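Local coordinates for protein putative secreted endoglycosylceramidase (Rhodococcus hoagii, PDB 6JYZ) that probably hydrolyses the glycosidic bond between sugar and ceramide in galactosylceramide-type glycolipids, as a secreted glycoside hydrolase of family 5, at residues Arg209-Pro223 against Glu252-Ala266. Numbering follows the deposited sequence.
Sequences RNEPAVVGYDLLNEP and ETGGFPHLVIFEPSA
Glu252 OE2 accepts two hydrogen bonds: Tyr217 OH reaches it at 2.6 Å on the anti side, while His258 N comes from above the carboxylate plane at 2.9 Å. The carboxylate oxygen lies at the edge of the phenol ring, in its plane, and Arg249 pairs with the other oxygen, OE1. His258, its CG anti to its own carbonyl carbon (chi1 -63°), points its ring across to the 211-214 turn, where NE2 donates to Glu211 O at 3.0 Å. That carbonyl is met on its opposite face by Val214 N, which closes the turn. Phe256 lays CE1 over the centre of the imidazole, 3.3 Å above its plane. An alanine in place of His258 would probably leave Glu211 O with the turn bond but no mate across the contact, and open a gap beside Phe256. Parallel pairing follows: Leu259 N to Val215 O, Tyr217 N to Leu259 O (2.9 Å), Ile261 N to Tyr217 O and Leu219 N to Ile261 O. Beyond it Asp218 OD1 and Glu263 OE2 stand 2.5 Å apart, so one of the two acids probably carries a proton, with Arg83 bridging to both; Glu263 OE1 accepts from Glu222 N at 2.8 Å. These neighbouring strands belong to the family 5 (beta/alpha)8 barrel, 214-218 flanked by strand 119-124 and 259-262 by 287-289, with helix 230-251 packed against Tyr217 and Leu219.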
loop_
_atom_site.group_PDB
_atom_site.type_symbol
_atom_site.label_atom_id
_atom_site.label_comp_id
_atom_site.label_asym_id
_atom_site.label_seq_id
_atom_site.Cartn_x
_atom_site.Cartn_y
_atom_site.Cartn_z
ATOM N N ARG A 209 -8.834 17.619 0.513
ATOM C CA ARG A 209 -9.886 17.566 -0.477
ATOM C C ARG A 209 -9.561 18.314 -1.788
ATOM O O ARG A 209 -10.203 18.002 -2.816
ATOM C CB ARG A 209 -11.238 18.040 0.098
ATOM C CG ARG A 209 -11.249 19.521 0.446
ATOM C CD ARG A 209 -12.563 19.768 1.156
ATOM N NE ARG A 209 -12.739 21.197 1.486
ATOM C CZ ARG A 209 -12.334 21.791 2.588
ATOM N NH1 ARG A 209 -11.545 21.158 3.436
ATOM N NH2 ARG A 209 -12.669 23.073 2.811
ATOM N N ASN A 210 -8.600 19.267 -1.698
ATOM C CA ASN A 210 -8.241 19.963 -2.926
ATOM C C ASN A 210 -6.833 19.616 -3.387
ATOM O O ASN A 210 -6.292 20.303 -4.227
ATOM C CB ASN A 210 -8.400 21.510 -2.751
ATOM C CG ASN A 210 -9.820 21.973 -3.020
ATOM O OD1 ASN A 210 -10.283 21.795 -4.135
ATOM N ND2 ASN A 210 -10.495 22.385 -1.968
ATOM N N GLU A 211 -6.240 18.537 -2.869
ATOM C CA GLU A 211 -4.832 18.215 -3.166
ATOM C C GLU A 211 -4.751 17.119 -4.240
ATOM O O GLU A 211 -5.040 15.930 -3.946
ATOM C CB GLU A 211 -4.201 17.680 -1.869
ATOM C CG GLU A 211 -2.755 17.283 -2.045
ATOM C CD GLU A 211 -1.915 18.317 -2.744
ATOM O OE1 GLU A 211 -1.540 19.274 -2.057
ATOM O OE2 GLU A 211 -1.632 18.205 -3.943
ATOM N N PRO A 212 -4.346 17.421 -5.464
ATOM C CA PRO A 212 -4.293 16.387 -6.504
ATOM C C PRO A 212 -3.182 15.369 -6.220
ATOM O O PRO A 212 -3.266 14.259 -6.789
ATOM C CB PRO A 212 -3.990 17.175 -7.808
ATOM C CG PRO A 212 -3.311 18.438 -7.325
ATOM C CD PRO A 212 -3.994 18.789 -5.999
ATOM N N ALA A 213 -2.179 15.667 -5.420
ATOM C CA ALA A 213 -1.138 14.676 -5.194
ATOM C C ALA A 213 -1.653 13.529 -4.375
ATOM O O ALA A 213 -0.953 12.521 -4.293
ATOM C CB ALA A 213 -0.010 15.360 -4.494
ATOM N N VAL A 214 -2.767 13.659 -3.664
ATOM C CA VAL A 214 -3.320 12.540 -2.919
ATOM C C VAL A 214 -4.157 11.741 -3.911
ATOM O O VAL A 214 -5.141 12.218 -4.466
ATOM C CB VAL A 214 -4.126 13.019 -1.714
ATOM C CG1 VAL A 214 -4.971 11.868 -1.093
ATOM C CG2 VAL A 214 -3.196 13.625 -0.668
ATOM N N VAL A 215 -3.719 10.503 -4.160
ATOM C CA VAL A 215 -4.487 9.610 -5.019
ATOM C C VAL A 215 -5.880 9.381 -4.442
ATOM O O VAL A 215 -6.878 9.438 -5.102
ATOM C CB VAL A 215 -3.764 8.240 -5.067
ATOM C CG1 VAL A 215 -4.569 7.253 -5.964
ATOM C CG2 VAL A 215 -2.321 8.378 -5.551
ATOM N N GLY A 216 -5.862 9.114 -3.126
ATOM C CA GLY A 216 -7.060 8.724 -2.423
ATOM C C GLY A 216 -6.692 7.909 -1.199
ATOM O O GLY A 216 -5.592 8.040 -0.651
ATOM N N TYR A 217 -7.698 7.106 -0.813
ATOM C CA TYR A 217 -7.778 6.679 0.579
ATOM C C TYR A 217 -7.898 5.158 0.599
ATOM O O TYR A 217 -8.896 4.636 0.060
ATOM C CB TYR A 217 -9.055 7.247 1.215
ATOM C CG TYR A 217 -9.329 8.684 0.852
ATOM C CD1 TYR A 217 -8.519 9.695 1.273
ATOM C CD2 TYR A 217 -10.422 8.947 0.048
ATOM C CE1 TYR A 217 -8.820 11.057 0.888
ATOM C CE2 TYR A 217 -10.746 10.229 -0.341
ATOM C CZ TYR A 217 -9.947 11.254 0.132
ATOM O OH TYR A 217 -10.292 12.548 -0.253
ATOM N N ASP A 218 -6.942 4.470 1.199
ATOM C CA ASP A 218 -7.006 3.014 1.404
ATOM C C ASP A 218 -7.663 2.854 2.777
ATOM O O ASP A 218 -7.048 3.092 3.828
ATOM C CB ASP A 218 -5.589 2.424 1.265
ATOM C CG ASP A 218 -5.524 0.905 1.255
ATOM O OD1 ASP A 218 -6.518 0.206 1.611
ATOM O OD2 ASP A 218 -4.431 0.430 0.930
ATOM N N LEU A 219 -8.962 2.484 2.734
ATOM C CA LEU A 219 -9.831 2.692 3.877
ATOM C C LEU A 219 -9.427 1.961 5.140
ATOM O O LEU A 219 -9.539 2.498 6.236
ATOM C CB LEU A 219 -11.261 2.323 3.502
ATOM C CG LEU A 219 -11.832 3.158 2.363
ATOM C CD1 LEU A 219 -13.254 2.629 2.031
ATOM C CD2 LEU A 219 -11.909 4.637 2.753
ATOM N N LEU A 220 -8.945 0.716 4.986
ATOM C CA LEU A 220 -8.372 0.017 6.139
ATOM C C LEU A 220 -7.456 -1.069 5.616
ATOM O O LEU A 220 -7.905 -1.912 4.770
ATOM C CB LEU A 220 -9.466 -0.592 7.019
ATOM C CG LEU A 220 -8.996 -1.277 8.306
ATOM C CD1 LEU A 220 -8.250 -0.305 9.209
ATOM C CD2 LEU A 220 -10.185 -1.873 9.012
ATOM N N ASN A 221 -6.233 -1.103 6.091
ATOM C CA ASN A 221 -5.311 -2.150 5.634
ATOM C C ASN A 221 -5.775 -3.499 6.155
ATOM O O ASN A 221 -6.150 -3.615 7.349
ATOM C CB ASN A 221 -3.951 -1.890 6.261
ATOM C CG ASN A 221 -2.970 -2.977 5.872
ATOM O OD1 ASN A 221 -2.650 -3.114 4.679
ATOM N ND2 ASN A 221 -2.450 -3.720 6.820
ATOM N N GLU A 222 -5.701 -4.517 5.305
ATOM C CA GLU A 222 -5.920 -5.956 5.624
ATOM C C GLU A 222 -6.958 -6.135 6.721
ATOM O O GLU A 222 -6.668 -6.763 7.774
ATOM C CB GLU A 222 -4.598 -6.618 5.978
ATOM C CG GLU A 222 -3.653 -6.606 4.800
ATOM C CD GLU A 222 -2.422 -7.476 4.932
ATOM O OE1 GLU A 222 -2.096 -7.864 6.061
ATOM O OE2 GLU A 222 -1.697 -7.685 3.907
ATOM N N PRO A 223 -8.218 -5.735 6.489
ATOM C CA PRO A 223 -9.205 -5.896 7.563
ATOM C C PRO A 223 -9.300 -7.362 7.988
ATOM O O PRO A 223 -9.452 -8.238 7.129
ATOM C CB PRO A 223 -10.502 -5.387 6.953
ATOM C CG PRO A 223 -10.051 -4.484 5.841
ATOM C CD PRO A 223 -8.764 -5.093 5.289
ATOM N N GLU A 252 -15.488 15.923 1.381
ATOM C CA GLU A 252 -14.779 16.462 0.238
ATOM C C GLU A 252 -15.531 17.610 -0.412
ATOM O O GLU A 252 -15.039 18.155 -1.388
ATOM C CB GLU A 252 -14.564 15.372 -0.825
ATOM C CG GLU A 252 -13.529 14.313 -0.411
ATOM C CD GLU A 252 -13.557 13.171 -1.404
ATOM O OE1 GLU A 252 -14.595 12.760 -1.878
ATOM O OE2 GLU A 252 -12.430 12.650 -1.699
ATOM N N THR A 253 -16.690 17.984 0.139
ATOM C CA THR A 253 -17.424 19.170 -0.382
ATOM C C THR A 253 -16.473 20.375 -0.383
ATOM O O THR A 253 -15.754 20.651 0.540
ATOM C CB THR A 253 -18.636 19.433 0.507
ATOM O OG1 THR A 253 -19.523 18.303 0.493
ATOM C CG2 THR A 253 -19.468 20.612 0.028
ATOM N N GLY A 254 -16.487 21.073 -1.520
ATOM C CA GLY A 254 -15.611 22.238 -1.735
ATOM C C GLY A 254 -14.277 21.852 -2.344
ATOM O O GLY A 254 -13.496 22.723 -2.744
ATOM N N GLY A 255 -13.976 20.534 -2.446
ATOM C CA GLY A 255 -12.827 20.028 -3.185
ATOM C C GLY A 255 -13.339 19.137 -4.301
ATOM O O GLY A 255 -14.264 19.457 -5.030
ATOM N N PHE A 256 -12.719 17.956 -4.443
ATOM C CA PHE A 256 -13.091 17.032 -5.489
ATOM C C PHE A 256 -13.004 15.624 -4.931
ATOM O O PHE A 256 -12.302 15.412 -3.949
ATOM C CB PHE A 256 -12.252 17.221 -6.776
ATOM C CG PHE A 256 -10.788 16.911 -6.596
ATOM C CD1 PHE A 256 -10.360 15.592 -6.720
ATOM C CD2 PHE A 256 -9.856 17.917 -6.348
ATOM C CE1 PHE A 256 -9.011 15.254 -6.585
ATOM C CE2 PHE A 256 -8.510 17.542 -6.233
ATOM C CZ PHE A 256 -8.123 16.244 -6.325
ATOM N N PRO A 257 -13.684 14.654 -5.585
ATOM C CA PRO A 257 -13.654 13.278 -5.081
ATOM C C PRO A 257 -12.358 12.584 -5.472
ATOM O O PRO A 257 -11.987 12.542 -6.627
ATOM C CB PRO A 257 -14.863 12.614 -5.749
ATOM C CG PRO A 257 -15.060 13.414 -6.994
ATOM C CD PRO A 257 -14.711 14.853 -6.614
ATOM N N HIS A 258 -11.680 12.050 -4.476
ATOM C CA HIS A 258 -10.493 11.241 -4.686
ATOM C C HIS A 258 -10.825 9.759 -4.813
ATOM O O HIS A 258 -11.958 9.333 -4.559
ATOM C CB HIS A 258 -9.488 11.503 -3.555
ATOM C CG HIS A 258 -8.982 12.919 -3.502
ATOM N ND1 HIS A 258 -9.823 14.064 -3.284
ATOM C CD2 HIS A 258 -7.712 13.357 -3.651
ATOM C CE1 HIS A 258 -8.994 15.153 -3.266
ATOM N NE2 HIS A 258 -7.732 14.710 -3.443
ATOM N N LEU A 259 -9.828 8.957 -5.195
ATOM C CA LEU A 259 -10.086 7.500 -5.332
ATOM C C LEU A 259 -10.258 6.838 -3.977
ATOM O O LEU A 259 -9.680 7.280 -2.980
ATOM C CB LEU A 259 -8.888 6.848 -6.039
ATOM C CG LEU A 259 -8.634 7.242 -7.467
ATOM C CD1 LEU A 259 -7.572 6.446 -8.195
ATOM C CD2 LEU A 259 -9.627 8.028 -8.239
ATOM N N VAL A 260 -11.058 5.785 -4.006
ATOM C CA VAL A 260 -11.283 4.986 -2.791
ATOM C C VAL A 260 -10.645 3.640 -3.047
ATOM O O VAL A 260 -11.132 2.902 -3.919
ATOM C CB VAL A 260 -12.762 4.891 -2.483
ATOM C CG1 VAL A 260 -12.914 3.793 -1.418
ATOM C CG2 VAL A 260 -13.217 6.253 -1.918
ATOM N N ILE A 261 -9.606 3.315 -2.292
ATOM C CA ILE A 261 -8.885 2.066 -2.471
ATOM C C ILE A 261 -9.405 1.148 -1.366
ATOM O O ILE A 261 -9.370 1.483 -0.175
ATOM C CB ILE A 261 -7.391 2.367 -2.328
ATOM C CG1 ILE A 261 -6.969 3.189 -3.566
ATOM C CG2 ILE A 261 -6.567 1.100 -2.224
ATOM C CD1 ILE A 261 -5.605 3.890 -3.392
ATOM N N PHE A 262 -9.952 -0.001 -1.770
ATOM C CA PHE A 262 -10.577 -0.901 -0.796
ATOM C C PHE A 262 -10.004 -2.294 -0.987
ATOM O O PHE A 262 -9.597 -2.692 -2.084
ATOM C CB PHE A 262 -12.100 -0.914 -0.924
ATOM C CG PHE A 262 -12.590 -1.638 -2.142
ATOM C CD1 PHE A 262 -12.665 -1.035 -3.396
ATOM C CD2 PHE A 262 -13.009 -2.981 -2.058
ATOM C CE1 PHE A 262 -13.068 -1.769 -4.503
ATOM C CE2 PHE A 262 -13.417 -3.681 -3.164
ATOM C CZ PHE A 262 -13.454 -3.081 -4.405
ATOM N N GLU A 263 -10.004 -3.037 0.144
ATOM C CA GLU A 263 -9.286 -4.309 0.192
ATOM C C GLU A 263 -10.240 -5.456 0.470
ATOM O O GLU A 263 -11.228 -5.297 1.216
ATOM C CB GLU A 263 -8.212 -4.268 1.276
ATOM C CG GLU A 263 -7.142 -3.199 0.945
ATOM C CD GLU A 263 -6.084 -3.192 1.993
ATOM O OE1 GLU A 263 -5.680 -4.233 2.505
ATOM O OE2 GLU A 263 -5.607 -2.048 2.366
ATOM N N PRO A 264 -9.923 -6.682 0.076
ATOM C CA PRO A 264 -10.583 -7.854 0.676
ATOM C C PRO A 264 -10.010 -8.007 2.084
ATOM O O PRO A 264 -9.109 -7.284 2.528
ATOM C CB PRO A 264 -10.040 -8.973 -0.254
ATOM C CG PRO A 264 -8.619 -8.551 -0.545
ATOM C CD PRO A 264 -8.726 -7.028 -0.725
ATOM N N SER A 265 -10.525 -8.984 2.823
ATOM C CA SER A 265 -9.997 -9.276 4.139
ATOM C C SER A 265 -8.530 -9.694 4.038
ATOM O O SER A 265 -8.003 -10.067 2.965
ATOM C CB SER A 265 -10.767 -10.341 4.913
ATOM O OG SER A 265 -10.211 -11.659 4.687
ATOM N N ALA A 266 -7.864 -9.668 5.192
ATOM C CA ALA A 266 -6.489 -10.135 5.329
ATOM C C ALA A 266 -6.299 -11.559 4.809
ATOM O O ALA A 266 -5.158 -11.922 4.531
ATOM C CB ALA A 266 -6.126 -10.094 6.813
HETATM O O HOH W 1 -12.003 23.918 -4.830
#